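Long-range contacts in ricin B-related lectin (Polyporus squamosus, PDB 5MUA), which binds galactose through a ricin-type beta-trefoil lectin domain and, in its papain-like C-terminal domain, binds calcium and the protease inhibitor E-64: residues R63-G68 with E225-N230; F116-N121 with N139-W144; N251-R256 with T263-Q268. One frame throughout, in Å; residues are numbered along the deposited sequence.

Interaction 1: residues R63-G68 with E225-N230; sequences RNAFAG and ENFKAN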
loop_
_atom_site.group_PDB
_atom_site.type_symbol
_atom_site.label_atom_id
_atom_site.label_comp_id
_atom_site.label_asym_id
_atom_site.label_seq_id
_atom_site.Cartn_x
_atom_site.Cartn_y
_atom_site.Cartn_z
ATOM N N ARG B 63 -18.998 -19.133 9.682
ATOM C CA ARG B 63 -19.270 -18.185 8.581
ATOM C C ARG B 63 -18.421 -18.453 7.378
ATOM O O ARG B 63 -17.222 -18.680 7.517
ATOM C CB ARG B 63 -19.008 -16.761 9.111
ATOM C CG ARG B 63 -19.510 -15.667 8.226
ATOM C CD ARG B 63 -19.166 -14.272 8.743
ATOM N NE ARG B 63 -19.948 -13.339 7.974
ATOM C CZ ARG B 63 -19.916 -12.025 8.132
ATOM N NH1 ARG B 63 -19.072 -11.457 8.997
ATOM N NH2 ARG B 63 -20.731 -11.300 7.416
ATOM N N ASN B 64 -19.006 -18.378 6.200
ATOM C CA ASN B 64 -18.253 -18.572 4.964
ATOM C C ASN B 64 -17.440 -17.285 4.719
ATOM O O ASN B 64 -18.007 -16.218 4.634
ATOM C CB ASN B 64 -19.188 -18.907 3.810
ATOM C CG ASN B 64 -18.448 -19.391 2.610
ATOM O OD1 ASN B 64 -18.245 -18.649 1.675
ATOM N ND2 ASN B 64 -18.040 -20.661 2.620
ATOM N N ALA B 65 -16.116 -17.357 4.732
ATOM C CA ALA B 65 -15.297 -16.114 4.660
ATOM C C ALA B 65 -15.623 -15.437 3.318
ATOM O O ALA B 65 -15.710 -14.196 3.270
ATOM C CB ALA B 65 -13.802 -16.406 4.762
ATOM N N PHE B 66 -15.740 -16.237 2.251
ATOM C CA PHE B 66 -15.952 -15.722 0.913
ATOM C C PHE B 66 -17.320 -15.055 0.793
ATOM O O PHE B 66 -17.415 -13.882 0.521
ATOM C CB PHE B 66 -15.754 -16.830 -0.131
ATOM C CG PHE B 66 -15.997 -16.402 -1.566
ATOM C CD1 PHE B 66 -15.053 -15.648 -2.246
ATOM C CD2 PHE B 66 -17.197 -16.710 -2.216
ATOM C CE1 PHE B 66 -15.297 -15.239 -3.553
ATOM C CE2 PHE B 66 -17.464 -16.294 -3.523
ATOM C CZ PHE B 66 -16.482 -15.575 -4.196
ATOM N N ALA B 67 -18.399 -15.828 1.029
ATOM C CA ALA B 67 -19.762 -15.394 0.740
ATOM C C ALA B 67 -20.369 -14.546 1.847
ATOM O O ALA B 67 -21.354 -13.835 1.601
ATOM C CB ALA B 67 -20.678 -16.582 0.440
ATOM N N GLY B 68 -19.794 -14.581 3.020
ATOM C CA GLY B 68 -20.309 -13.872 4.195
ATOM C C GLY B 68 -21.468 -14.548 4.905
ATOM O O GLY B 68 -21.813 -14.155 6.038
ATOM N N GLU B 225 -11.953 -7.292 -1.649
ATOM C CA GLU B 225 -12.759 -7.555 -2.850
ATOM C C GLU B 225 -13.214 -9.020 -2.936
ATOM O O GLU B 225 -14.169 -9.318 -3.618
ATOM C CB GLU B 225 -11.995 -7.120 -4.074
ATOM C CG GLU B 225 -11.912 -5.585 -4.108
ATOM C CD GLU B 225 -11.025 -5.012 -5.213
ATOM O OE1 GLU B 225 -10.583 -5.792 -6.091
ATOM O OE2 GLU B 225 -10.724 -3.752 -5.142
ATOM N N ASN B 226 -12.564 -9.921 -2.217
ATOM C CA ASN B 226 -12.969 -11.327 -2.313
ATOM C C ASN B 226 -13.587 -11.915 -1.075
ATOM O O ASN B 226 -14.075 -13.048 -1.161
ATOM C CB ASN B 226 -11.756 -12.132 -2.640
ATOM C CG ASN B 226 -11.381 -12.046 -4.083
ATOM O OD1 ASN B 226 -11.956 -12.774 -4.876
ATOM N ND2 ASN B 226 -10.380 -11.226 -4.426
ATOM N N PHE B 227 -13.564 -11.235 0.063
ATOM C CA PHE B 227 -14.166 -11.800 1.276
ATOM C C PHE B 227 -15.271 -10.912 1.797
ATOM O O PHE B 227 -15.037 -9.745 2.115
ATOM C CB PHE B 227 -13.141 -12.060 2.340
ATOM C CG PHE B 227 -12.093 -13.054 1.912
ATOM C CD1 PHE B 227 -12.359 -14.393 1.910
ATOM C CD2 PHE B 227 -10.853 -12.664 1.511
ATOM C CE1 PHE B 227 -11.390 -15.304 1.537
ATOM C CE2 PHE B 227 -9.874 -13.578 1.102
ATOM C CZ PHE B 227 -10.166 -14.892 1.110
ATOM N N LYS B 228 -16.477 -11.443 1.826
ATOM C CA LYS B 228 -17.647 -10.678 2.333
ATOM C C LYS B 228 -17.778 -10.720 3.836
ATOM O O LYS B 228 -18.439 -9.880 4.469
ATOM C CB LYS B 228 -18.924 -11.069 1.610
ATOM C CG LYS B 228 -18.890 -10.736 0.107
ATOM C CD LYS B 228 -19.900 -11.511 -0.745
ATOM C CE LYS B 228 -21.366 -11.362 -0.282
ATOM N NZ LYS B 228 -22.057 -10.102 -0.692
ATOM N N ALA B 229 -17.128 -11.689 4.464
ATOM C CA ALA B 229 -17.056 -11.699 5.957
ATOM C C ALA B 229 -16.109 -10.599 6.407
ATOM O O ALA B 229 -15.251 -10.180 5.641
ATOM C CB ALA B 229 -16.538 -13.076 6.429
ATOM N N ASN B 230 -16.304 -10.103 7.601
ATOM C CA ASN B 230 -15.331 -9.274 8.269
ATOM C C ASN B 230 -14.640 -10.025 9.435
ATOM O O ASN B 230 -14.834 -11.251 9.582
ATOM C CB ASN B 230 -16.091 -8.034 8.716
ATOM C CG ASN B 230 -17.003 -8.313 9.822
ATOM O OD1 ASN B 230 -17.129 -9.471 10.263
ATOM N ND2 ASN B 230 -17.622 -7.242 10.382
HETATM O O HOH W 1 -17.166 -12.386 10.777
#
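R63 lies along A229, the alanine packing against its outer half. From CB, which points toward the 225-230 segment, the chain runs out almost straight (chi1 -168°, CG opposite the backbone N), and this carries CD and the guanidinium past A229. CD rests 3.7 Å from the A229 CB. NE gives a nearly straight bond to G68 O (2.8 Å), lying in the guanidinium plane, and NH2 adds a weak one to the same oxygen. CZ sits beneath the A229 CA at 3.6 Å, so the alanine packs over one face of the group. NH1 donates to a water that also lies within hydrogen-bonding distance of N230 O. Beside it the backbones join directly: A229 N donates to A65 O, and K228 N to F66 O at 2.9 Å. The Asx motif at N64, whose OD1 accepts from A67 N, shapes the turn that offers these carbonyls. A65 CB lies 3.8 Å from F227 CD1, and that ring goes on to F232, edge-to-face. The contact thus joins the turn after strand 59-64, in the lectin trefoil, to the chain leaving helix 208-226, where R202 of the second subunit binds F227 O.

Interaction 2: residues F116-N121 with N139-W144; sequences FVTLLN and NTSQNW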
loop_
_atom_site.group_PDB
_atom_site.type_symbol
_atom_site.label_atom_id
_atom_site.label_comp_id
_atom_site.label_asym_id
_atom_site.label_seq_id
_atom_site.Cartn_x
_atom_site.Cartn_y
_atom_site.Cartn_z
ATOM N N PHE B 116 -26.714 -33.078 14.155
ATOM C CA PHE B 116 -25.303 -32.927 13.766
ATOM C C PHE B 116 -25.141 -32.705 12.288
ATOM O O PHE B 116 -25.875 -33.264 11.465
ATOM C CB PHE B 116 -24.507 -34.174 14.161
ATOM C CG PHE B 116 -24.453 -34.399 15.636
ATOM C CD1 PHE B 116 -23.512 -33.803 16.397
ATOM C CD2 PHE B 116 -25.392 -35.216 16.263
ATOM C CE1 PHE B 116 -23.455 -33.997 17.783
ATOM C CE2 PHE B 116 -25.352 -35.406 17.655
ATOM C CZ PHE B 116 -24.361 -34.827 18.401
ATOM N N VAL B 117 -24.129 -31.918 11.931
ATOM C CA VAL B 117 -23.788 -31.779 10.537
ATOM C C VAL B 117 -23.285 -33.163 10.029
ATOM O O VAL B 117 -22.344 -33.744 10.623
ATOM C CB VAL B 117 -22.623 -30.757 10.358
ATOM C CG1 VAL B 117 -22.162 -30.672 8.912
ATOM C CG2 VAL B 117 -22.987 -29.396 10.879
ATOM N N THR B 118 -23.856 -33.614 8.930
ATOM C CA THR B 118 -23.734 -34.976 8.465
ATOM C C THR B 118 -23.496 -35.028 6.997
ATOM O O THR B 118 -24.128 -34.346 6.268
ATOM C CB THR B 118 -25.025 -35.747 8.826
ATOM O OG1 THR B 118 -25.308 -35.595 10.244
ATOM C CG2 THR B 118 -24.962 -37.200 8.404
ATOM N N LEU B 119 -22.540 -35.839 6.550
ATOM C CA LEU B 119 -22.311 -36.078 5.116
ATOM C C LEU B 119 -23.209 -37.244 4.719
ATOM O O LEU B 119 -23.049 -38.332 5.239
ATOM C CB LEU B 119 -20.839 -36.414 4.872
ATOM C CG LEU B 119 -20.506 -36.733 3.425
ATOM C CD1 LEU B 119 -20.978 -35.656 2.495
ATOM C CD2 LEU B 119 -19.006 -36.879 3.260
ATOM N N LEU B 120 -24.234 -36.984 3.957
ATOM C CA LEU B 120 -25.249 -38.026 3.575
ATOM C C LEU B 120 -25.008 -38.521 2.119
ATOM O O LEU B 120 -24.851 -37.710 1.186
ATOM C CB LEU B 120 -26.625 -37.397 3.673
ATOM C CG LEU B 120 -27.877 -38.179 3.306
ATOM C CD1 LEU B 120 -28.025 -39.322 4.282
ATOM C CD2 LEU B 120 -29.112 -37.283 3.237
ATOM N N ASN B 121 -24.963 -39.838 1.923
ATOM C CA ASN B 121 -24.797 -40.477 0.584
ATOM C C ASN B 121 -23.460 -40.197 -0.092
ATOM O O ASN B 121 -22.452 -40.148 0.628
ATOM C CB ASN B 121 -25.927 -40.126 -0.393
ATOM C CG ASN B 121 -27.294 -40.540 0.127
ATOM O OD1 ASN B 121 -27.463 -41.646 0.662
ATOM N ND2 ASN B 121 -28.303 -39.640 -0.033
ATOM N N ASN B 139 -21.717 -45.208 11.660
ATOM C CA ASN B 139 -20.718 -44.748 10.730
ATOM C C ASN B 139 -20.104 -43.431 11.203
ATOM O O ASN B 139 -20.536 -42.885 12.235
ATOM C CB ASN B 139 -21.283 -44.706 9.291
ATOM C CG ASN B 139 -22.312 -43.574 9.063
ATOM O OD1 ASN B 139 -22.133 -42.449 9.510
ATOM N ND2 ASN B 139 -23.346 -43.877 8.317
ATOM N N THR B 140 -19.126 -42.935 10.441
ATOM C CA THR B 140 -18.393 -41.753 10.828
ATOM C C THR B 140 -18.811 -40.501 10.047
ATOM O O THR B 140 -18.048 -39.554 10.003
ATOM C CB THR B 140 -16.887 -41.959 10.778
ATOM O OG1 THR B 140 -16.510 -42.305 9.471
ATOM C CG2 THR B 140 -16.451 -42.988 11.753
ATOM N N SER B 141 -19.994 -40.521 9.451
ATOM C CA SER B 141 -20.451 -39.449 8.579
ATOM C C SER B 141 -20.624 -38.115 9.304
ATOM O O SER B 141 -20.723 -37.077 8.642
ATOM C CB SER B 141 -21.764 -39.849 7.869
ATOM O OG SER B 141 -22.850 -39.954 8.825
ATOM N N GLN B 142 -20.699 -38.123 10.625
ATOM C CA GLN B 142 -20.786 -36.901 11.393
ATOM C C GLN B 142 -19.453 -36.422 11.965
ATOM O O GLN B 142 -19.417 -35.494 12.806
ATOM C CB GLN B 142 -21.813 -37.034 12.514
ATOM C CG GLN B 142 -23.127 -37.565 12.005
ATOM C CD GLN B 142 -24.217 -37.668 13.028
ATOM O OE1 GLN B 142 -23.999 -38.064 14.164
ATOM N NE2 GLN B 142 -25.423 -37.386 12.586
ATOM N N ASN B 143 -18.345 -37.029 11.495
ATOM C CA ASN B 143 -17.052 -36.701 12.069
ATOM C C ASN B 143 -16.335 -35.848 11.019
ATOM O O ASN B 143 -16.348 -36.167 9.810
ATOM C CB ASN B 143 -16.239 -37.948 12.318
ATOM C CG ASN B 143 -16.812 -38.799 13.437
ATOM O OD1 ASN B 143 -17.713 -38.373 14.171
ATOM N ND2 ASN B 143 -16.265 -39.999 13.584
ATOM N N TRP B 144 -15.675 -34.837 11.523
ATOM C CA TRP B 144 -15.028 -33.790 10.652
ATOM C C TRP B 144 -13.648 -33.526 11.259
ATOM O O TRP B 144 -13.463 -33.628 12.471
ATOM C CB TRP B 144 -15.882 -32.498 10.682
ATOM C CG TRP B 144 -17.247 -32.732 10.168
ATOM C CD1 TRP B 144 -18.320 -33.078 10.918
ATOM C CD2 TRP B 144 -17.678 -32.758 8.817
ATOM N NE1 TRP B 144 -19.413 -33.315 10.104
ATOM C CE2 TRP B 144 -19.032 -33.139 8.814
ATOM C CE3 TRP B 144 -17.040 -32.551 7.578
ATOM C CZ2 TRP B 144 -19.756 -33.267 7.650
ATOM C CZ3 TRP B 144 -17.748 -32.670 6.446
ATOM C CH2 TRP B 144 -19.100 -33.039 6.459
HETATM O O HOH W 2 -21.088 -33.448 13.211
#
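A tryptophan indole bonds to a strand carbonyl here: W144 NE1 donates to V117 O at 3.0 Å. The oxygen lies close to the ring plane, yet the N-H comes in from above the carbonyl plane, 54° out of it, so the bond does not follow a lone pair. A water lies within hydrogen-bonding reach of both V117 O and Q142 O and probably joins them. Beyond NE1 the benzo side of the indole continues along the strand, with CZ2 3.8 Å from V117 CG1 and CH2 near L119 CB.

Two residues further on, L119 N reaches S141 O almost straight, at 175°. That serine belongs to a type I turn from T140 to N143, overlapped at its start by an Asx turn in which N139 OD1 accepts from both S141 N and S141 OG. Q142-N143-W144 is the QxW motif of the ricin-type beta-trefoil, placed where the loop from strand 129-133 runs into strand 144-152, and its tryptophan packs into the trefoil core against I108 and I11 from neighbouring strands.

Q142 and T118 run side by side, pointing the same way. The glutamine NE2 donates to T118 OG1 at 3.0 Å, while that hydroxyl gives its own proton to F116 O, 2.7 Å away; chi1 of -53° places OG1 beside its backbone N for this. NE2 also bonds to Q134 O and OE1 to I136 N, both earlier in the same loop, and K107 NZ on strand 107-110 reaches OE1 too. Q142 CD lies 3.7 Å from F116 CB, and the F116 ring meets K107 in a cation-pi contact.

Interaction 3: residues N251-R256 with T263-Q268; sequences NWFVER and TFFEPQ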
loop_
_atom_site.group_PDB
_atom_site.type_symbol
_atom_site.label_atom_id
_atom_site.label_comp_id
_atom_site.label_asym_id
_atom_site.label_seq_id
_atom_site.Cartn_x
_atom_site.Cartn_y
_atom_site.Cartn_z
ATOM N N ASN B 251 8.691 -8.112 1.029
ATOM C CA ASN B 251 7.510 -8.578 1.756
ATOM C C ASN B 251 7.798 -9.933 2.446
ATOM O O ASN B 251 8.812 -10.577 2.207
ATOM C CB ASN B 251 6.329 -8.704 0.802
ATOM C CG ASN B 251 5.939 -7.366 0.171
ATOM O OD1 ASN B 251 6.184 -7.112 -1.005
ATOM N ND2 ASN B 251 5.328 -6.525 0.963
ATOM N N TRP B 252 6.863 -10.365 3.295
ATOM C CA TRP B 252 7.058 -11.567 4.049
ATOM C C TRP B 252 5.734 -12.149 4.507
ATOM O O TRP B 252 4.718 -11.432 4.631
ATOM C CB TRP B 252 7.948 -11.382 5.224
ATOM C CG TRP B 252 7.449 -10.403 6.286
ATOM C CD1 TRP B 252 7.683 -9.046 6.320
ATOM C CD2 TRP B 252 6.708 -10.708 7.474
ATOM N NE1 TRP B 252 7.090 -8.498 7.461
ATOM C CE2 TRP B 252 6.526 -9.510 8.192
ATOM C CE3 TRP B 252 6.162 -11.894 7.997
ATOM C CZ2 TRP B 252 5.779 -9.449 9.346
ATOM C CZ3 TRP B 252 5.471 -11.829 9.180
ATOM C CH2 TRP B 252 5.300 -10.630 9.852
ATOM N N PHE B 253 5.800 -13.435 4.809
ATOM C CA PHE B 253 4.641 -14.233 5.079
ATOM C C PHE B 253 5.030 -15.354 6.045
ATOM O O PHE B 253 6.241 -15.618 6.318
ATOM C CB PHE B 253 4.171 -14.900 3.763
ATOM C CG PHE B 253 3.708 -13.927 2.709
ATOM C CD1 PHE B 253 2.432 -13.369 2.776
ATOM C CD2 PHE B 253 4.514 -13.586 1.672
ATOM C CE1 PHE B 253 2.022 -12.396 1.852
ATOM C CE2 PHE B 253 4.106 -12.659 0.711
ATOM C CZ PHE B 253 2.855 -12.075 0.799
ATOM N N VAL B 254 4.003 -16.060 6.507
ATOM C CA VAL B 254 4.240 -17.357 7.166
ATOM C C VAL B 254 3.617 -18.389 6.313
ATOM O O VAL B 254 2.774 -18.118 5.483
ATOM C CB VAL B 254 3.810 -17.436 8.658
ATOM C CG1 VAL B 254 4.432 -16.332 9.476
ATOM C CG2 VAL B 254 2.320 -17.366 8.846
ATOM N N GLU B 255 4.081 -19.622 6.493
ATOM C CA GLU B 255 3.752 -20.715 5.607
ATOM C C GLU B 255 2.574 -21.467 6.205
ATOM O O GLU B 255 2.560 -21.746 7.385
ATOM C CB GLU B 255 4.955 -21.708 5.532
ATOM C CG GLU B 255 6.167 -21.216 4.737
ATOM C CD GLU B 255 5.855 -21.157 3.270
ATOM O OE1 GLU B 255 5.101 -22.003 2.761
ATOM O OE2 GLU B 255 6.381 -20.302 2.605
ATOM N N ARG B 256 1.637 -21.859 5.361
ATOM C CA ARG B 256 0.617 -22.797 5.804
ATOM C C ARG B 256 1.061 -24.112 6.347
ATOM O O ARG B 256 0.485 -24.581 7.321
ATOM C CB ARG B 256 -0.408 -23.026 4.746
ATOM C CG ARG B 256 -1.627 -22.253 5.183
ATOM C CD ARG B 256 -2.658 -22.560 4.249
ATOM N NE ARG B 256 -3.518 -21.441 4.001
ATOM C CZ ARG B 256 -4.550 -21.570 3.201
ATOM N NH1 ARG B 256 -4.818 -22.808 2.717
ATOM N NH2 ARG B 256 -5.334 -20.528 2.980
ATOM N N THR B 263 8.747 -16.631 5.486
ATOM C CA THR B 263 9.212 -16.731 4.119
ATOM C C THR B 263 9.218 -15.300 3.557
ATOM O O THR B 263 8.386 -14.503 3.930
ATOM C CB THR B 263 8.291 -17.607 3.305
ATOM O OG1 THR B 263 8.366 -18.925 3.855
ATOM C CG2 THR B 263 8.796 -17.769 1.876
ATOM N N PHE B 264 10.163 -15.015 2.660
ATOM C CA PHE B 264 10.308 -13.671 2.101
ATOM C C PHE B 264 9.914 -13.698 0.644
ATOM O O PHE B 264 9.965 -14.735 -0.081
ATOM C CB PHE B 264 11.698 -13.136 2.396
ATOM C CG PHE B 264 12.072 -13.251 3.808
ATOM C CD1 PHE B 264 11.720 -12.260 4.723
ATOM C CD2 PHE B 264 12.709 -14.398 4.281
ATOM C CE1 PHE B 264 12.047 -12.375 6.060
ATOM C CE2 PHE B 264 13.002 -14.554 5.641
ATOM C CZ PHE B 264 12.683 -13.545 6.535
ATOM N N PHE B 265 9.432 -12.536 0.200
ATOM C CA PHE B 265 8.839 -12.373 -1.079
ATOM C C PHE B 265 9.366 -11.075 -1.725
ATOM O O PHE B 265 9.414 -10.015 -1.079
ATOM C CB PHE B 265 7.315 -12.356 -0.966
ATOM C CG PHE B 265 6.595 -12.259 -2.309
ATOM C CD1 PHE B 265 6.446 -13.385 -3.116
ATOM C CD2 PHE B 265 6.074 -11.058 -2.769
ATOM C CE1 PHE B 265 5.762 -13.321 -4.320
ATOM C CE2 PHE B 265 5.403 -10.975 -3.991
ATOM C CZ PHE B 265 5.243 -12.093 -4.770
ATOM N N GLU B 266 9.834 -11.200 -2.961
ATOM C CA GLU B 266 10.372 -10.072 -3.715
ATOM C C GLU B 266 9.292 -9.518 -4.642
ATOM O O GLU B 266 9.015 -10.109 -5.682
ATOM C CB GLU B 266 11.614 -10.490 -4.498
ATOM C CG GLU B 266 12.123 -9.432 -5.459
ATOM C CD GLU B 266 12.304 -8.131 -4.697
ATOM O OE1 GLU B 266 11.549 -7.228 -4.956
ATOM O OE2 GLU B 266 13.201 -8.095 -3.863
ATOM N N PRO B 267 8.676 -8.344 -4.319
ATOM C CA PRO B 267 7.552 -7.896 -5.119
ATOM C C PRO B 267 7.938 -7.314 -6.517
ATOM O O PRO B 267 7.056 -7.089 -7.315
ATOM C CB PRO B 267 6.925 -6.772 -4.243
ATOM C CG PRO B 267 8.068 -6.265 -3.468
ATOM C CD PRO B 267 8.822 -7.524 -3.101
ATOM N N GLN B 268 9.221 -7.138 -6.805
ATOM C CA GLN B 268 9.648 -6.791 -8.159
ATOM C C GLN B 268 9.558 -7.945 -9.121
ATOM O O GLN B 268 9.288 -7.670 -10.287
ATOM C CB GLN B 268 11.084 -6.328 -8.216
ATOM C CG GLN B 268 11.215 -5.008 -7.501
ATOM C CD GLN B 268 12.607 -4.498 -7.576
ATOM O OE1 GLN B 268 13.236 -4.500 -8.650
ATOM N NE2 GLN B 268 13.101 -4.053 -6.472
#
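F253 turns the edge of its ring toward the face of F265, an offset edge-to-face pair with centroids 6.0 Å apart and planes at 77°. The CE2 corner does the touching, 3.6 Å from F265 CB, which lies near the plane of the F253 ring. At chi1 -177°, CG opposite the backbone N, the F265 ring is turned so that it also stacks on F215 and meets W191 and Y272 edge-to-face. On the other face of the sheet W252 CB lies 3.9 Å from F264 CD1, while the W252 indole leads away to F286. N251 sends ND2 to G237 O and A212 O; its OD1 is buried against the ring of P267, 3.2 Å from CG, and finds no polar partner. At the other end of the pairing, T263 OG1 gives its proton to the anti lone pair of E255 OE2 at 2.7 Å. R184 forms a salt bridge with the same oxygen, which probably favours the charged carboxylate. Two backbone bonds each join N251 with F265 and F253 with T263. This is an antiparallel beta hairpin of strands 246-255 and 261-266, within the beta structure of the papain-like domain, with helices 184-194 and 208-226 over the F253-F265 face.

The three contacts mark out two domains and the join between them. Interaction 2 belongs to the trefoil alone, with V117 about 13 Å from the bound galactose, measured from its side chain. Interaction 3 belongs to the papain-like domain, where the P267 side chain lies about 9 Å from bound E-64 and about 12 Å from a calcium ion. Interaction 1 bridges the two: the R63 side chain is about 10 Å from that of D72 in the sugar site, and the N230 side chain about 10 Å from a calcium ion. Centres of interactions 2 and 3 stand 38 Å apart, on opposite sides of the chain's centre; that of interaction 1 is 25 and 24 Å from them.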